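Local coordinates for protein glutamate--cysteine ligase GshA (PDB 3K1T) that probably acts as a ligase joining glutamate to cysteine, the step that yields gamma-glutamylcysteine on the way to glutathione, at residues D94-T106 and G126-I138. Sequence-based numbering, arbitrary orientation.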
# COMPACT_ATOMS: atom_id res chain seq x y z
N ASP A 94 4.23 13.30 11.90
CA ASP A 94 4.50 14.70 11.63
C ASP A 94 5.92 14.93 11.11
O ASP A 94 6.31 16.08 10.87
CB ASP A 94 4.27 15.48 12.91
CG ASP A 94 2.83 15.33 13.42
OD1 ASP A 94 1.89 15.48 12.58
OD2 ASP A 94 2.65 15.05 14.63
N ALA A 95 6.67 13.84 10.96
CA ALA A 95 8.05 13.91 10.52
C ALA A 95 8.20 14.55 9.15
O ALA A 95 7.46 14.28 8.23
CB ALA A 95 8.70 12.51 10.53
N ARG A 96 9.13 15.48 9.05
CA ARG A 96 9.58 15.98 7.76
C ARG A 96 10.91 15.33 7.40
O ARG A 96 11.18 15.09 6.22
CB ARG A 96 9.82 17.49 7.83
CG ARG A 96 8.61 18.34 8.04
CD ARG A 96 9.02 19.81 8.10
NE ARG A 96 7.89 20.73 7.94
CZ ARG A 96 7.11 21.16 8.94
NH1 ARG A 96 7.28 20.72 10.19
NH2 ARG A 96 6.12 22.02 8.69
N ARG A 97 11.77 15.13 8.41
CA ARG A 97 13.15 14.70 8.23
C ARG A 97 13.41 13.41 9.00
O ARG A 97 12.88 13.23 10.10
CB ARG A 97 14.10 15.80 8.73
CG ARG A 97 14.10 17.07 7.90
CD ARG A 97 14.92 18.18 8.53
NE ARG A 97 14.25 18.76 9.69
CZ ARG A 97 13.26 19.67 9.64
NH1 ARG A 97 12.78 20.10 8.48
NH2 ARG A 97 12.73 20.12 10.77
N LEU A 98 14.24 12.53 8.46
CA LEU A 98 14.58 11.29 9.12
C LEU A 98 16.07 11.06 9.05
O LEU A 98 16.66 11.12 7.96
CB LEU A 98 13.84 10.14 8.44
CG LEU A 98 13.87 8.79 9.13
CD1 LEU A 98 13.18 8.80 10.49
CD2 LEU A 98 13.19 7.73 8.16
N LEU A 99 16.69 10.83 10.21
CA LEU A 99 18.09 10.44 10.28
C LEU A 99 18.15 8.93 10.29
O LEU A 99 17.52 8.30 11.15
CB LEU A 99 18.75 10.99 11.58
CG LEU A 99 20.25 10.74 11.77
CD1 LEU A 99 21.07 11.57 10.79
CD2 LEU A 99 20.70 11.05 13.23
N LEU A 100 18.88 8.36 9.34
CA LEU A 100 19.06 6.92 9.22
C LEU A 100 20.44 6.54 9.73
O LEU A 100 21.46 6.98 9.20
CB LEU A 100 18.90 6.46 7.76
CG LEU A 100 19.09 4.95 7.45
CD1 LEU A 100 17.97 4.10 8.08
CD2 LEU A 100 19.15 4.72 5.90
N ILE A 101 20.49 5.71 10.77
CA ILE A 101 21.75 5.19 11.30
C ILE A 101 22.02 3.76 10.78
O ILE A 101 21.31 2.83 11.12
CB ILE A 101 21.78 5.21 12.86
CG1 ILE A 101 21.50 6.66 13.36
CG2 ILE A 101 23.12 4.67 13.38
CD1 ILE A 101 21.53 6.85 14.85
N PRO A 102 23.07 3.58 9.98
CA PRO A 102 23.40 2.28 9.39
C PRO A 102 24.25 1.43 10.32
O PRO A 102 24.78 1.95 11.32
CB PRO A 102 24.19 2.67 8.15
CG PRO A 102 24.94 3.89 8.60
CD PRO A 102 24.02 4.62 9.55
N GLU A 103 24.37 0.15 10.01
CA GLU A 103 25.38 -0.70 10.63
C GLU A 103 26.75 -0.02 10.42
O GLU A 103 26.92 0.80 9.49
CB GLU A 103 25.39 -2.10 10.01
CG GLU A 103 24.25 -3.05 10.44
CD GLU A 103 24.33 -3.47 11.93
OE1 GLU A 103 25.40 -3.26 12.57
OE2 GLU A 103 23.32 -3.99 12.47
N ASN A 104 27.71 -0.29 11.30
CA ASN A 104 29.04 0.33 11.20
C ASN A 104 29.89 -0.12 9.98
O ASN A 104 30.93 0.49 9.68
CB ASN A 104 29.83 0.17 12.51
CG ASN A 104 29.32 1.08 13.65
OD1 ASN A 104 28.43 1.91 13.47
ND2 ASN A 104 29.94 0.94 14.83
N HIS A 105 29.40 -1.12 9.24
CA HIS A 105 30.00 -1.56 7.95
C HIS A 105 30.17 -0.48 6.86
O HIS A 105 29.19 0.10 6.34
CB HIS A 105 29.19 -2.70 7.32
CG HIS A 105 28.92 -3.83 8.26
ND1 HIS A 105 29.89 -4.35 9.09
CD2 HIS A 105 27.79 -4.55 8.49
CE1 HIS A 105 29.36 -5.33 9.81
NE2 HIS A 105 28.09 -5.46 9.47
N THR A 106 31.42 -0.23 6.48
CA THR A 106 31.70 0.67 5.36
C THR A 106 32.34 -0.06 4.15
O THR A 106 32.53 0.55 3.10
CB THR A 106 32.60 1.84 5.83
OG1 THR A 106 33.81 1.31 6.37
CG2 THR A 106 31.88 2.68 6.90
N GLY A 126 8.39 10.55 0.85
CA GLY A 126 8.25 11.97 1.11
C GLY A 126 9.04 12.51 2.30
O GLY A 126 8.71 13.56 2.82
N LEU A 127 10.03 11.76 2.75
CA LEU A 127 10.91 12.23 3.82
C LEU A 127 12.22 12.80 3.25
O LEU A 127 12.72 12.35 2.22
CB LEU A 127 11.19 11.09 4.77
CG LEU A 127 10.01 10.58 5.58
CD1 LEU A 127 10.40 9.25 6.22
CD2 LEU A 127 9.59 11.64 6.66
N GLU A 128 12.76 13.82 3.92
CA GLU A 128 14.14 14.25 3.69
C GLU A 128 14.99 13.35 4.56
O GLU A 128 14.79 13.31 5.78
CB GLU A 128 14.26 15.74 4.05
CG GLU A 128 15.59 16.37 3.79
CD GLU A 128 15.68 17.81 4.36
OE1 GLU A 128 14.60 18.49 4.49
OE2 GLU A 128 16.83 18.24 4.69
N VAL A 129 15.92 12.60 3.96
CA VAL A 129 16.65 11.53 4.68
C VAL A 129 18.14 11.81 4.55
O VAL A 129 18.59 12.15 3.46
CB VAL A 129 16.37 10.14 4.08
CG1 VAL A 129 17.15 9.02 4.83
CG2 VAL A 129 14.87 9.87 4.05
N ARG A 130 18.89 11.67 5.65
CA ARG A 130 20.35 11.74 5.64
C ARG A 130 20.86 10.56 6.46
O ARG A 130 20.16 10.06 7.36
CB ARG A 130 20.81 13.08 6.26
CG ARG A 130 20.40 14.32 5.45
CD ARG A 130 21.43 14.67 4.38
NE ARG A 130 22.57 15.37 4.99
CZ ARG A 130 22.54 16.63 5.42
NH1 ARG A 130 21.46 17.40 5.22
NH2 ARG A 130 23.60 17.16 6.01
N ILE A 131 22.09 10.14 6.16
CA ILE A 131 22.67 8.97 6.76
C ILE A 131 23.70 9.40 7.82
O ILE A 131 24.72 10.00 7.49
CB ILE A 131 23.33 8.08 5.73
CG1 ILE A 131 22.33 7.68 4.65
CG2 ILE A 131 23.90 6.82 6.39
CD1 ILE A 131 22.96 7.20 3.38
N GLY A 132 23.39 9.09 9.07
CA GLY A 132 24.25 9.46 10.20
C GLY A 132 24.98 8.25 10.75
O GLY A 132 24.37 7.34 11.32
N SER A 133 26.29 8.24 10.56
CA SER A 133 27.13 7.18 11.08
C SER A 133 27.46 7.35 12.57
O SER A 133 27.79 8.45 13.00
CB SER A 133 28.47 7.21 10.32
OG SER A 133 29.31 6.16 10.75
N ILE A 134 27.46 6.25 13.30
CA ILE A 134 28.02 6.20 14.65
C ILE A 134 29.31 5.38 14.67
O ILE A 134 29.76 4.95 15.73
CB ILE A 134 26.99 5.66 15.69
CG1 ILE A 134 26.53 4.24 15.35
CG2 ILE A 134 25.79 6.63 15.78
CD1 ILE A 134 25.62 3.55 16.48
N ALA A 135 29.91 5.16 13.50
CA ALA A 135 31.15 4.41 13.40
C ALA A 135 32.28 5.38 13.78
O ALA A 135 32.38 6.48 13.24
CB ALA A 135 31.37 3.85 12.01
N PRO A 136 33.12 4.98 14.73
CA PRO A 136 34.14 5.90 15.27
C PRO A 136 35.19 6.36 14.24
O PRO A 136 35.76 7.43 14.37
CB PRO A 136 34.78 5.08 16.40
CG PRO A 136 34.63 3.67 15.97
CD PRO A 136 33.25 3.63 15.31
N GLU A 137 35.41 5.55 13.21
CA GLU A 137 36.29 5.89 12.10
C GLU A 137 35.71 6.87 11.06
O GLU A 137 36.44 7.38 10.23
CB GLU A 137 36.75 4.61 11.40
CG GLU A 137 35.67 3.89 10.62
CD GLU A 137 34.87 2.85 11.44
OE1 GLU A 137 34.91 2.85 12.71
OE2 GLU A 137 34.16 2.03 10.76
N ILE A 138 34.42 7.16 11.11
CA ILE A 138 33.86 8.20 10.24
C ILE A 138 33.91 9.50 11.03
O ILE A 138 33.15 9.70 11.96
CB ILE A 138 32.40 7.88 9.78
CG1 ILE A 138 32.35 6.57 8.95
CG2 ILE A 138 31.77 9.08 9.00
CD1 ILE A 138 33.15 6.62 7.61
O HOH W 1 6.89 14.09 5.63
O HOH W 2 9.06 15.75 4.46
O HOH W 3 26.97 3.68 11.90
O HOH W 4 29.33 2.88 17.35
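Strands 97-102 and 128-133 pair in parallel within a mixed sheet, from Arg97 beside Glu128 to Leu100 beside Ile131, and are the two strands of a beta-alpha-beta unit whose crossover helix is 109-124. Five backbone hydrogen bonds, the first to Arg96 O just ahead of the strand, join the two segments, the straightest from Leu100 N to Arg130 O (2.9 Å, 178°). On the face carrying Leu98 and Ile131, Leu98 CD2 meets CD1 of Leu127, just ahead of strand 128-133, at 3.7 Å. The other carries Arg97 and Glu128 side by side; in one of two modelled conformers of Arg97, its NE turns to the carbonyl of Asp170. Leu99, its CG anti to the backbone N (chi1 -177°), brings CD1 within 3.8 Å of Gly132 N; a beta carbon on Gly132 would run into Leu99 CD1. At the end of the pairing, Ile101 CG2 packs crosswise on Ile134 CG1, just past strand 128-133. Beyond the strands, the Asn104 amide lies against Ala135, with waters linking it to the backbone of Ile134. An alanine at Asn104 would remove the amide and is likely to leave both waters less firmly held and Ala135 less well covered. One water donates to Asn104 OD1 (2.8 Å) and accepts from Ile134 N; the other accepts from Asn104 ND2 and donates to Ile134 O at 2.7 Å.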